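Local structure of malonyl CoA-acyl carrier protein transacylase (Clostridium perfringens, 3PTW) at residues G19-D24 / V295-S300; A72-L77 / I271-G276; K114-F119 / E208-E213; E122-G127 / S201-A206. The protein probably catalyses transfer of the malonyl group from coenzyme A to acyl carrier protein, the step that supplies malonyl units for fatty acid synthesis. All coordinates share one frame; numbering follows the deposited sequence.

Contact 1 of 4, residues G19-D24 / V295-S300; sequences GKEFFD and VEDLKS
E21 reaches from the short helix 20-25 to the first turn of helix 298-315, where D297 is the N-cap residue and the chain has just left the edge strand 291-295 of the mixed sheet. The direct polar link is a single bond: L298 N donates to E21 OE1 at 2.8 Å, almost straight (169°) and nearly head-on to that carboxylate oxygen. With CG anti to the carbonyl carbon (chi1 -72°) and the rest of the chain extended, E21 spans the gap between the helices. The same oxygen takes a second hydrogen from a water that accepts from K299 N, so two amides of the opening turn converge on OE1, one directly and one through solvent.

The other side has its own bonds: D297 OD1 caps the helix by accepting from S300 N at 3.1 Å, and also accepts from S300 OG at 2.8 Å, the hydroxyl coming from above the carboxylate plane. S300 OG in turn receives E296 N at 2.9 Å. The E21 and D297 side chains run alongside each other, their carboxylates turned by 27°. E21 OE1 and D297 OD2 stay 4.7 Å apart, and the amino end of the helix would be expected to ease the two like charges.

Apolar packing lies beneath this polar layer. F22 and V295 cross at about a right angle, with I73 of helix 59-79 and L301 also touching both. F22 CZ meets V295 CG1 at 3.5 Å, and the edge of the same ring carries CE2 to 3.7 Å from D297 O.

Contact 2 of 4, residues A72-L77 / I271-G276; sequences AILTAL and IEIGPG
I273 and I73 slide past each other in opposite directions where helix 59-79 lies against strand 269-273, an inner strand of the parallel part of the mixed sheet; the contact is classic alpha/beta packing of a helix on a sheet face. The short helix and strand axes come within 9.7 Å and make an angle of 132°. I273 is the centre of it. Its CG2 is anti to the backbone N while CG1 stands beside that N (chi1 -66°); CG2 goes chiefly to I73 and the CG1-CD1 branch chiefly to L77. CG2 of I273 meets I73 CG2 at 3.7 Å and also lies 4.0 Å from L74 N, pressed against the helix backbone itself.

The other branch faces L77. These two side chains reach toward each other tip to tip, I273 CD1 standing 3.7 Å from L77 CD2. L74 adds a looser methyl contact from the flank, its CD1 4.4 Å from I273 CD1. No hydrogen bond crosses between the segments, and every residue that touches is buried. F6 of the adjoining strand 4-8 packs on both L74 and I273, while V295 of strand 291-295 touches I73 and L77, so the helix covers three neighbouring strands.

Where the strand gives out, G274 adopts backbone angles that only glycine takes easily. Its bare alpha carbon receives the end of the I73 chain, with I73 CD1 3.7 Å from G274 CA.

Contact 3 of 4, residues K114-F119 / E208-E213; sequences KKRGKF and EKLEDE
Helices 106-122 and 204-214 run nearly antiparallel here, the short axes 9.6 Å apart at 164°, with R116 and L210 the closest pair of alpha carbons. F119 makes the largest single contribution. K209 CB sits squarely over one face of its ring, a CH-pi contact 3.7 Å from the ring centroid and 12° off the normal. K209 CD continues across the same ring and lies 3.7 Å from F119 CD1. The opposite face is covered from within the helix by the carbonyl oxygen of K115, one turn earlier, so the ring lies between that oxygen and the K209 methylenes. Its edge is used as well: E213 CG lies in the ring plane, 3.6 Å from F119 CE2.

On the inner side the aliphatic part of R116 packs on L210, R116 CB standing 3.9 Å from L210 CD1. The extended R116 chain then leaves the interface for Q63, Q248 and S91. S91 belongs to a GxSxG sequence, the nucleophile elbow pattern, and is probably the acyl-carrying serine as in other acyl transferases, so R116 links this helix to the likely active site.

On the side away from L210, K115 and E213 cross at about a right angle. E213 is bent at its second torsion (chi2 -50°), which brings the carboxylate against the lysine's methylenes rather than its amine: E213 OE1 is 3.3 Å from K115 CD. The charged ends remain near but beyond a salt bridge, with K115 NZ 4.3 Å from E213 OE1.

Contact 4 of 4, residues E122-G127 / S201-A206; sequences EAVAEG and SMLQPA
The connection from helix 106-122 to strand 129-135 of the four-stranded antiparallel sheet passes over the start of helix 204-214, and A123 and V124 pack there on M202, L203 and A206. A123 supplies just one methyl, but it is placed centrally: its CB lies 4.0 Å from L203 CG and also 4.0 Å from A206 CB, fitting between L203 at the N-cap position and A206 in the first helical turn.

V124 crosses M202 at about a right angle and uses both branches. CG1 is anti to its backbone N (chi1 -179°) and meets the terminal methyl, V124 CG1 to M202 CE being 3.9 Å. CG2 turns to the root of the same residue, with V124 CG2 3.9 Å from M202 CB and 3.5 Å from M202 O. M202 is bent at its third torsion (chi3 80°), which lets its two ends touch the two valine methyls. P197 closes on V124 from a neighbouring loop, and F119 touches A206.

No hydrogen bond joins the two segments, so between them the fit rests on van der Waals contact, without directed bonds.

Overall arrangement
Contacts 1 and 2 form one touching pair and contacts 3 and 4 another, with contact 4 across the chain's centre from contacts 1 and 2; contacts 1 and 4 lie about 35 Å apart between centres. Contact 2 is the fully buried one and purely apolar. Contact 1 touches it, with V295 probably bonded through its backbone to E272 and F22 packed on A76, yet its outer layer is charged and hydrated. Contacts 3 and 4 share helix 204-214 and meet where F119 O packs on A206 CB. Neither has a hydrogen bond across it: contact 3 mixes an aromatic ring with charged chains, whereas contact 4 is made of aliphatic and methionine side chains.

Contact 1 of 4, residues G19-D24 / V295-S300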
loop_
_atom_site.group_PDB
_atom_site.type_symbol
_atom_site.label_atom_id
_atom_site.label_comp_id
_atom_site.label_asym_id
_atom_site.label_seq_id
_atom_site.Cartn_x
_atom_site.Cartn_y
_atom_site.Cartn_z
ATOM N N GLY A 19 -15.374 -5.458 -0.357
ATOM C CA GLY A 19 -15.337 -6.899 -0.115
ATOM C C GLY A 19 -16.653 -7.642 -0.209
ATOM O O GLY A 19 -16.671 -8.858 -0.430
ATOM N N LYS A 20 -17.761 -6.922 -0.041
ATOM C CA LYS A 20 -19.065 -7.553 0.053
ATOM C C LYS A 20 -19.456 -8.338 -1.201
ATOM O O LYS A 20 -19.949 -9.455 -1.090
ATOM C CB LYS A 20 -20.141 -6.517 0.417
ATOM C CG LYS A 20 -21.564 -7.046 0.414
ATOM C CD LYS A 20 -21.933 -7.617 1.767
ATOM C CE LYS A 20 -23.427 -7.448 2.045
ATOM N NZ LYS A 20 -24.210 -8.642 1.624
ATOM N N GLU A 21 -19.231 -7.775 -2.385
ATOM C CA GLU A 21 -19.643 -8.461 -3.625
ATOM C C GLU A 21 -18.880 -9.760 -3.832
ATOM O O GLU A 21 -19.461 -10.762 -4.267
ATOM C CB GLU A 21 -19.535 -7.554 -4.854
ATOM C CG GLU A 21 -20.598 -6.463 -4.898
ATOM C CD GLU A 21 -20.554 -5.622 -6.164
ATOM O OE1 GLU A 21 -19.791 -5.930 -7.102
ATOM O OE2 GLU A 21 -21.309 -4.642 -6.225
ATOM N N PHE A 22 -17.587 -9.751 -3.506
ATOM C CA PHE A 22 -16.808 -10.992 -3.513
ATOM C C PHE A 22 -17.257 -11.953 -2.429
ATOM O O PHE A 22 -17.333 -13.167 -2.664
ATOM C CB PHE A 22 -15.311 -10.713 -3.400
ATOM C CG PHE A 22 -14.660 -10.484 -4.727
ATOM C CD1 PHE A 22 -13.917 -11.496 -5.329
ATOM C CD2 PHE A 22 -14.832 -9.279 -5.402
ATOM C CE1 PHE A 22 -13.321 -11.301 -6.571
ATOM C CE2 PHE A 22 -14.248 -9.077 -6.643
ATOM C CZ PHE A 22 -13.487 -10.100 -7.229
ATOM N N PHE A 23 -17.547 -11.402 -1.251
ATOM C CA PHE A 23 -18.003 -12.196 -0.113
ATOM C C PHE A 23 -19.237 -12.997 -0.505
ATOM O O PHE A 23 -19.297 -14.193 -0.243
ATOM C CB PHE A 23 -18.315 -11.305 1.102
ATOM C CG PHE A 23 -18.890 -12.060 2.278
ATOM C CD1 PHE A 23 -18.054 -12.578 3.268
ATOM C CD2 PHE A 23 -20.272 -12.273 2.386
ATOM C CE1 PHE A 23 -18.584 -13.286 4.352
ATOM C CE2 PHE A 23 -20.812 -12.985 3.460
ATOM C CZ PHE A 23 -19.968 -13.490 4.445
ATOM N N ASP A 24 -20.199 -12.327 -1.145
ATOM C CA ASP A 24 -21.473 -12.942 -1.522
ATOM C C ASP A 24 -21.404 -13.853 -2.739
ATOM O O ASP A 24 -22.286 -14.684 -2.942
ATOM C CB ASP A 24 -22.540 -11.869 -1.760
ATOM C CG ASP A 24 -22.881 -11.093 -0.504
ATOM O OD1 ASP A 24 -22.597 -11.591 0.595
ATOM O OD2 ASP A 24 -23.446 -9.983 -0.618
ATOM N N VAL A 295 -9.320 -4.945 -9.867
ATOM C CA VAL A 295 -10.467 -5.701 -9.348
ATOM C C VAL A 295 -10.782 -5.272 -7.917
ATOM O O VAL A 295 -9.933 -5.378 -7.037
ATOM C CB VAL A 295 -10.269 -7.256 -9.391
ATOM C CG1 VAL A 295 -11.603 -7.956 -9.184
ATOM C CG2 VAL A 295 -9.636 -7.726 -10.712
ATOM N N GLU A 296 -11.995 -4.766 -7.710
ATOM C CA GLU A 296 -12.531 -4.436 -6.378
ATOM C C GLU A 296 -13.976 -4.918 -6.218
ATOM O O GLU A 296 -14.488 -4.997 -5.107
ATOM C CB GLU A 296 -12.443 -2.920 -6.091
ATOM C CG GLU A 296 -13.396 -2.004 -6.906
ATOM C CD GLU A 296 -13.225 -0.506 -6.575
ATOM O OE1 GLU A 296 -13.307 -0.124 -5.383
ATOM O OE2 GLU A 296 -13.003 0.291 -7.512
ATOM N N ASP A 297 -14.634 -5.231 -7.334
ATOM C CA ASP A 297 -16.037 -5.646 -7.304
ATOM C C ASP A 297 -16.363 -6.480 -8.529
ATOM O O ASP A 297 -15.464 -6.841 -9.287
ATOM C CB ASP A 297 -16.997 -4.440 -7.148
ATOM C CG ASP A 297 -16.713 -3.306 -8.136
ATOM O OD1 ASP A 297 -16.163 -3.558 -9.230
ATOM O OD2 ASP A 297 -17.053 -2.146 -7.810
ATOM N N LEU A 298 -17.640 -6.790 -8.719
ATOM C CA LEU A 298 -18.076 -7.571 -9.877
ATOM C C LEU A 298 -17.808 -6.899 -11.222
ATOM O O LEU A 298 -17.310 -7.545 -12.142
ATOM C CB LEU A 298 -19.551 -7.945 -9.749
ATOM C CG LEU A 298 -19.898 -9.350 -9.246
ATOM C CD1 LEU A 298 -18.840 -9.940 -8.308
ATOM C CD2 LEU A 298 -21.290 -9.357 -8.596
ATOM N N LYS A 299 -18.137 -5.612 -11.339
ATOM C CA LYS A 299 -17.948 -4.896 -12.600
ATOM C C LYS A 299 -16.463 -4.842 -13.024
ATOM O O LYS A 299 -16.122 -5.150 -14.165
ATOM C CB LYS A 299 -18.575 -3.496 -12.527
ATOM C CG LYS A 299 -18.670 -2.776 -13.880
ATOM C CD LYS A 299 -19.119 -1.313 -13.748
ATOM C CE LYS A 299 -18.141 -0.473 -12.928
ATOM N NZ LYS A 299 -18.203 0.987 -13.252
ATOM N N SER A 300 -15.585 -4.488 -12.094
ATOM C CA SER A 300 -14.157 -4.413 -12.395
ATOM C C SER A 300 -13.574 -5.803 -12.641
ATOM O O SER A 300 -12.720 -5.967 -13.505
ATOM C CB SER A 300 -13.411 -3.679 -11.274
ATOM O OG SER A 300 -13.618 -4.340 -10.041
HETATM O O HOH W 1 -19.827 -4.337 -9.486
#

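Contact 2 of 4, residues A72-L77 / I271-G276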
loop_
_atom_site.group_PDB
_atom_site.type_symbol
_atom_site.label_atom_id
_atom_site.label_comp_id
_atom_site.label_asym_id
_atom_site.label_seq_id
_atom_site.Cartn_x
_atom_site.Cartn_y
_atom_site.Cartn_z
ATOM N N ALA A 72 -9.381 -11.689 0.136
ATOM C CA ALA A 72 -10.650 -12.221 -0.358
ATOM C C ALA A 72 -10.770 -12.101 -1.881
ATOM O O ALA A 72 -11.230 -13.022 -2.529
ATOM C CB ALA A 72 -11.818 -11.511 0.328
ATOM N N ILE A 73 -10.338 -10.968 -2.436
ATOM C CA ILE A 73 -10.323 -10.753 -3.886
ATOM C C ILE A 73 -9.246 -11.588 -4.593
ATOM O O ILE A 73 -9.512 -12.250 -5.610
ATOM C CB ILE A 73 -10.141 -9.248 -4.230
ATOM C CG1 ILE A 73 -11.360 -8.448 -3.747
ATOM C CG2 ILE A 73 -9.914 -9.048 -5.753
ATOM C CD1 ILE A 73 -11.147 -6.931 -3.710
ATOM N N LEU A 74 -8.032 -11.554 -4.049
ATOM C CA LEU A 74 -6.928 -12.346 -4.575
ATOM C C LEU A 74 -7.257 -13.847 -4.682
ATOM O O LEU A 74 -6.909 -14.496 -5.681
ATOM C CB LEU A 74 -5.696 -12.158 -3.695
ATOM C CG LEU A 74 -4.505 -13.092 -3.961
ATOM C CD1 LEU A 74 -3.933 -12.871 -5.365
ATOM C CD2 LEU A 74 -3.436 -12.898 -2.890
ATOM N N THR A 75 -7.888 -14.398 -3.638
ATOM C CA THR A 75 -8.197 -15.833 -3.584
ATOM C C THR A 75 -9.130 -16.230 -4.723
ATOM O O THR A 75 -8.942 -17.276 -5.339
ATOM C CB THR A 75 -8.855 -16.259 -2.220
ATOM O OG1 THR A 75 -8.148 -15.666 -1.127
ATOM C CG2 THR A 75 -8.807 -17.760 -2.044
ATOM N N ALA A 76 -10.134 -15.397 -4.987
ATOM C CA ALA A 76 -11.091 -15.631 -6.073
ATOM C C ALA A 76 -10.422 -15.470 -7.428
ATOM O O ALA A 76 -10.660 -16.255 -8.344
ATOM C CB ALA A 76 -12.267 -14.687 -5.950
ATOM N N LEU A 77 -9.580 -14.450 -7.558
ATOM C CA LEU A 77 -8.746 -14.308 -8.756
ATOM C C LEU A 77 -7.924 -15.580 -8.994
ATOM O O LEU A 77 -7.832 -16.068 -10.124
ATOM C CB LEU A 77 -7.837 -13.085 -8.644
ATOM C CG LEU A 77 -8.132 -11.806 -9.441
ATOM C CD1 LEU A 77 -9.550 -11.705 -9.980
ATOM C CD2 LEU A 77 -7.778 -10.551 -8.634
ATOM N N ILE A 271 -2.427 -5.462 -12.497
ATOM C CA ILE A 271 -3.745 -5.676 -11.925
ATOM C C ILE A 271 -3.717 -5.158 -10.495
ATOM O O ILE A 271 -3.058 -5.756 -9.637
ATOM C CB ILE A 271 -4.137 -7.167 -11.880
ATOM C CG1 ILE A 271 -3.761 -7.889 -13.185
ATOM C CG2 ILE A 271 -5.614 -7.316 -11.470
ATOM C CD1 ILE A 271 -4.811 -7.886 -14.266
ATOM N N GLU A 272 -4.428 -4.054 -10.254
ATOM C CA GLU A 272 -4.636 -3.539 -8.907
ATOM C C GLU A 272 -5.699 -4.388 -8.214
ATOM O O GLU A 272 -6.777 -4.585 -8.739
ATOM C CB GLU A 272 -5.046 -2.066 -8.950
ATOM C CG GLU A 272 -5.421 -1.447 -7.603
ATOM C CD GLU A 272 -5.382 0.076 -7.644
ATOM O OE1 GLU A 272 -5.621 0.641 -8.736
ATOM O OE2 GLU A 272 -5.112 0.719 -6.589
ATOM N N ILE A 273 -5.367 -4.906 -7.042
ATOM C CA ILE A 273 -6.251 -5.814 -6.322
ATOM C C ILE A 273 -6.610 -5.228 -4.970
ATOM O O ILE A 273 -5.730 -4.919 -4.161
ATOM C CB ILE A 273 -5.604 -7.202 -6.159
ATOM C CG1 ILE A 273 -5.443 -7.868 -7.535
ATOM C CG2 ILE A 273 -6.416 -8.079 -5.179
ATOM C CD1 ILE A 273 -4.556 -9.110 -7.527
ATOM N N GLY A 274 -7.909 -5.068 -4.738
ATOM C CA GLY A 274 -8.407 -4.502 -3.492
ATOM C C GLY A 274 -9.228 -3.260 -3.766
ATOM O O GLY A 274 -9.578 -3.003 -4.926
ATOM N N PRO A 275 -9.539 -2.477 -2.715
ATOM C CA PRO A 275 -10.430 -1.344 -2.959
ATOM C C PRO A 275 -9.727 -0.214 -3.688
ATOM O O PRO A 275 -8.549 0.063 -3.429
ATOM C CB PRO A 275 -10.850 -0.902 -1.551
ATOM C CG PRO A 275 -9.758 -1.362 -0.658
ATOM C CD PRO A 275 -9.181 -2.607 -1.289
ATOM N N GLY A 276 -10.452 0.415 -4.606
ATOM C CA GLY A 276 -10.001 1.669 -5.204
ATOM C C GLY A 276 -9.121 1.518 -6.425
ATOM O O GLY A 276 -8.795 0.406 -6.862
#

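Contact 3 of 4, residues K114-F119 / E208-E213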
loop_
_atom_site.group_PDB
_atom_site.type_symbol
_atom_site.label_atom_id
_atom_site.label_comp_id
_atom_site.label_asym_id
_atom_site.label_seq_id
_atom_site.Cartn_x
_atom_site.Cartn_y
_atom_site.Cartn_z
ATOM N N LYS A 114 -2.857 -4.889 12.210
ATOM C CA LYS A 114 -3.690 -4.220 13.200
ATOM C C LYS A 114 -2.770 -3.560 14.230
ATOM O O LYS A 114 -2.953 -2.393 14.572
ATOM C CB LYS A 114 -4.660 -5.211 13.854
ATOM C CG LYS A 114 -5.528 -4.630 14.955
ATOM C CD LYS A 114 -6.522 -5.689 15.461
ATOM C CE LYS A 114 -7.100 -5.309 16.822
ATOM N NZ LYS A 114 -8.154 -4.276 16.665
ATOM N N LYS A 115 -1.764 -4.307 14.688
ATOM C CA LYS A 115 -0.793 -3.787 15.642
ATOM C C LYS A 115 0.005 -2.632 15.050
ATOM O O LYS A 115 0.184 -1.609 15.697
ATOM C CB LYS A 115 0.123 -4.908 16.170
ATOM C CG LYS A 115 -0.603 -5.864 17.129
ATOM C CD LYS A 115 0.363 -6.749 17.905
ATOM C CE LYS A 115 -0.340 -7.918 18.623
ATOM N NZ LYS A 115 -0.919 -8.954 17.666
ATOM N N ARG A 116 0.454 -2.807 13.807
ATOM C CA ARG A 116 1.200 -1.806 13.056
ATOM C C ARG A 116 0.412 -0.506 12.936
ATOM O O ARG A 116 0.942 0.579 13.172
ATOM C CB ARG A 116 1.521 -2.355 11.661
ATOM C CG ARG A 116 2.131 -1.356 10.662
ATOM C CD ARG A 116 2.269 -2.048 9.292
ATOM N NE ARG A 116 3.020 -1.280 8.301
ATOM C CZ ARG A 116 2.485 -0.376 7.478
ATOM N NH1 ARG A 116 1.192 -0.088 7.543
ATOM N NH2 ARG A 116 3.260 0.268 6.609
ATOM N N GLY A 117 -0.857 -0.630 12.565
ATOM C CA GLY A 117 -1.722 0.524 12.363
ATOM C C GLY A 117 -1.883 1.296 13.643
ATOM O O GLY A 117 -1.867 2.532 13.635
ATOM N N LYS A 118 -2.033 0.555 14.743
ATOM C CA LYS A 118 -2.071 1.113 16.092
ATOM C C LYS A 118 -0.787 1.891 16.379
ATOM O O LYS A 118 -0.834 3.053 16.830
ATOM C CB LYS A 118 -2.222 -0.028 17.101
ATOM C CG LYS A 118 -2.584 0.359 18.532
ATOM C CD LYS A 118 -2.390 -0.842 19.492
ATOM C CE LYS A 118 -3.471 -1.951 19.366
ATOM N NZ LYS A 118 -3.325 -3.005 18.279
ATOM N N PHE A 119 0.360 1.260 16.104
ATOM C CA PHE A 119 1.651 1.872 16.425
ATOM C C PHE A 119 1.898 3.138 15.593
ATOM O O PHE A 119 2.368 4.162 16.121
ATOM C CB PHE A 119 2.820 0.883 16.249
ATOM C CG PHE A 119 2.673 -0.408 17.020
ATOM C CD1 PHE A 119 2.024 -0.449 18.257
ATOM C CD2 PHE A 119 3.219 -1.589 16.512
ATOM C CE1 PHE A 119 1.896 -1.649 18.969
ATOM C CE2 PHE A 119 3.100 -2.794 17.210
ATOM C CZ PHE A 119 2.436 -2.824 18.445
ATOM N N GLU A 208 10.220 0.547 16.142
ATOM C CA GLU A 208 10.679 -0.291 17.270
ATOM C C GLU A 208 9.594 -1.251 17.793
ATOM O O GLU A 208 9.874 -2.426 18.065
ATOM C CB GLU A 208 11.220 0.585 18.417
ATOM C CG GLU A 208 12.346 1.524 17.987
ATOM C CD GLU A 208 12.861 2.419 19.114
ATOM O OE1 GLU A 208 12.366 2.308 20.255
ATOM O OE2 GLU A 208 13.774 3.240 18.851
ATOM N N LYS A 209 8.363 -0.762 17.922
ATOM C CA LYS A 209 7.257 -1.614 18.391
ATOM C C LYS A 209 6.877 -2.672 17.364
ATOM O O LYS A 209 6.554 -3.798 17.719
ATOM C CB LYS A 209 6.030 -0.781 18.755
ATOM C CG LYS A 209 6.122 -0.094 20.113
ATOM C CD LYS A 209 4.839 0.700 20.372
ATOM C CE LYS A 209 5.032 1.777 21.428
ATOM N NZ LYS A 209 4.481 1.377 22.743
ATOM N N LEU A 210 6.937 -2.299 16.092
ATOM C CA LEU A 210 6.633 -3.213 15.003
ATOM C C LEU A 210 7.713 -4.297 14.895
ATOM O O LEU A 210 7.393 -5.485 14.723
ATOM C CB LEU A 210 6.480 -2.437 13.695
ATOM C CG LEU A 210 6.213 -3.212 12.407
ATOM C CD1 LEU A 210 4.911 -4.019 12.514
ATOM C CD2 LEU A 210 6.195 -2.239 11.217
ATOM N N GLU A 211 8.974 -3.887 15.034
ATOM C CA GLU A 211 10.112 -4.820 15.080
ATOM C C GLU A 211 9.894 -5.913 16.134
ATOM O O GLU A 211 10.031 -7.105 15.844
ATOM C CB GLU A 211 11.417 -4.071 15.362
ATOM C CG GLU A 211 12.640 -4.957 15.565
ATOM C CD GLU A 211 13.936 -4.161 15.683
ATOM O OE1 GLU A 211 13.926 -3.074 16.285
ATOM O OE2 GLU A 211 14.978 -4.623 15.167
ATOM N N ASP A 212 9.552 -5.502 17.350
ATOM C CA ASP A 212 9.303 -6.463 18.446
ATOM C C ASP A 212 8.206 -7.456 18.086
ATOM O O ASP A 212 8.343 -8.654 18.329
ATOM C CB ASP A 212 9.003 -5.736 19.762
ATOM C CG ASP A 212 10.240 -5.081 20.351
ATOM O OD1 ASP A 212 10.099 -4.120 21.145
ATOM O OD2 ASP A 212 11.366 -5.521 20.010
ATOM N N GLU A 213 7.132 -6.956 17.492
ATOM C CA GLU A 213 6.034 -7.808 17.005
ATOM C C GLU A 213 6.454 -8.743 15.866
ATOM O O GLU A 213 6.176 -9.944 15.902
ATOM C CB GLU A 213 4.855 -6.938 16.546
ATOM C CG GLU A 213 4.129 -6.224 17.684
ATOM C CD GLU A 213 3.747 -7.162 18.822
ATOM O OE1 GLU A 213 3.204 -8.263 18.550
ATOM O OE2 GLU A 213 4.008 -6.784 19.985
#

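Contact 4 of 4, residues E122-G127 / S201-A206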
loop_
_atom_site.group_PDB
_atom_site.type_symbol
_atom_site.label_atom_id
_atom_site.label_comp_id
_atom_site.label_asym_id
_atom_site.label_seq_id
_atom_site.Cartn_x
_atom_site.Cartn_y
_atom_site.Cartn_z
ATOM N N GLU A 122 -0.353 6.034 16.909
ATOM C CA GLU A 122 -0.020 6.466 18.270
ATOM C C GLU A 122 1.392 7.035 18.450
ATOM O O GLU A 122 1.682 7.602 19.491
ATOM C CB GLU A 122 -0.220 5.311 19.256
ATOM C CG GLU A 122 -1.668 4.885 19.443
ATOM C CD GLU A 122 -1.824 3.735 20.441
ATOM O OE1 GLU A 122 -0.816 3.047 20.739
ATOM O OE2 GLU A 122 -2.958 3.519 20.925
ATOM N N ALA A 123 2.262 6.872 17.452
ATOM C CA ALA A 123 3.681 7.265 17.570
ATOM C C ALA A 123 3.871 8.742 17.912
ATOM O O ALA A 123 4.674 9.092 18.776
ATOM C CB ALA A 123 4.450 6.919 16.289
ATOM N N VAL A 124 3.124 9.595 17.210
ATOM C CA VAL A 124 3.161 11.040 17.389
ATOM C C VAL A 124 1.782 11.495 17.870
ATOM O O VAL A 124 0.762 10.999 17.389
ATOM C CB VAL A 124 3.521 11.738 16.053
ATOM C CG1 VAL A 124 3.579 13.248 16.217
ATOM C CG2 VAL A 124 4.855 11.210 15.520
ATOM N N ALA A 125 1.761 12.433 18.813
ATOM C CA ALA A 125 0.520 12.978 19.351
ATOM C C ALA A 125 -0.230 13.770 18.277
ATOM O O ALA A 125 0.389 14.329 17.358
ATOM C CB ALA A 125 0.813 13.863 20.554
ATOM N N GLU A 126 -1.559 13.797 18.393
ATOM C CA GLU A 126 -2.435 14.494 17.450
ATOM C C GLU A 126 -2.101 15.983 17.396
ATOM O O GLU A 126 -1.930 16.624 18.430
ATOM C CB GLU A 126 -3.895 14.304 17.864
ATOM C CG GLU A 126 -4.933 14.721 16.827
ATOM C CD GLU A 126 -6.336 14.212 17.164
ATOM O OE1 GLU A 126 -6.895 13.442 16.349
ATOM O OE2 GLU A 126 -6.869 14.563 18.241
ATOM N N GLY A 127 -2.001 16.518 16.184
ATOM C CA GLY A 127 -1.781 17.948 15.986
ATOM C C GLY A 127 -0.337 18.415 15.910
ATOM O O GLY A 127 -0.080 19.620 15.810
ATOM N N SER A 201 11.136 9.972 10.058
ATOM C CA SER A 201 11.842 9.582 11.274
ATOM C C SER A 201 11.011 9.740 12.565
ATOM O O SER A 201 11.336 9.143 13.592
ATOM C CB SER A 201 13.145 10.378 11.384
ATOM O OG SER A 201 12.863 11.727 11.726
ATOM N N MET A 202 9.941 10.532 12.515
ATOM C CA MET A 202 9.085 10.715 13.694
ATOM C C MET A 202 8.345 9.449 14.081
ATOM O O MET A 202 7.842 9.344 15.198
ATOM C CB MET A 202 8.084 11.854 13.479
ATOM C CG MET A 202 8.730 13.225 13.402
ATOM S SD MET A 202 7.556 14.484 12.892
ATOM C CE MET A 202 6.702 14.788 14.449
ATOM N N LEU A 203 8.260 8.492 13.155
ATOM C CA LEU A 203 7.624 7.216 13.453
ATOM C C LEU A 203 8.601 6.182 13.974
ATOM O O LEU A 203 8.293 4.999 14.007
ATOM C CB LEU A 203 6.846 6.677 12.246
ATOM C CG LEU A 203 5.328 6.761 12.394
ATOM C CD1 LEU A 203 4.867 8.212 12.497
ATOM C CD2 LEU A 203 4.618 6.041 11.240
ATOM N N GLN A 204 9.785 6.634 14.377
ATOM C CA GLN A 204 10.788 5.763 14.994
ATOM C C GLN A 204 10.186 4.889 16.112
ATOM O O GLN A 204 10.494 3.705 16.169
ATOM C CB GLN A 204 11.987 6.593 15.496
ATOM C CG GLN A 204 13.095 5.811 16.211
ATOM C CD GLN A 204 13.781 4.776 15.316
ATOM O OE1 GLN A 204 13.908 4.962 14.099
ATOM N NE2 GLN A 204 14.221 3.679 15.922
ATOM N N PRO A 205 9.311 5.451 16.983
ATOM C CA PRO A 205 8.753 4.613 18.065
ATOM C C PRO A 205 7.823 3.500 17.576
ATOM O O PRO A 205 7.763 2.433 18.194
ATOM C CB PRO A 205 7.978 5.616 18.929
ATOM C CG PRO A 205 8.588 6.959 18.601
ATOM C CD PRO A 205 8.891 6.859 17.139
ATOM N N ALA A 206 7.110 3.740 16.478
ATOM C CA ALA A 206 6.323 2.684 15.833
ATOM C C ALA A 206 7.181 1.609 15.159
ATOM O O ALA A 206 6.777 0.451 15.108
ATOM C CB ALA A 206 5.357 3.277 14.832
#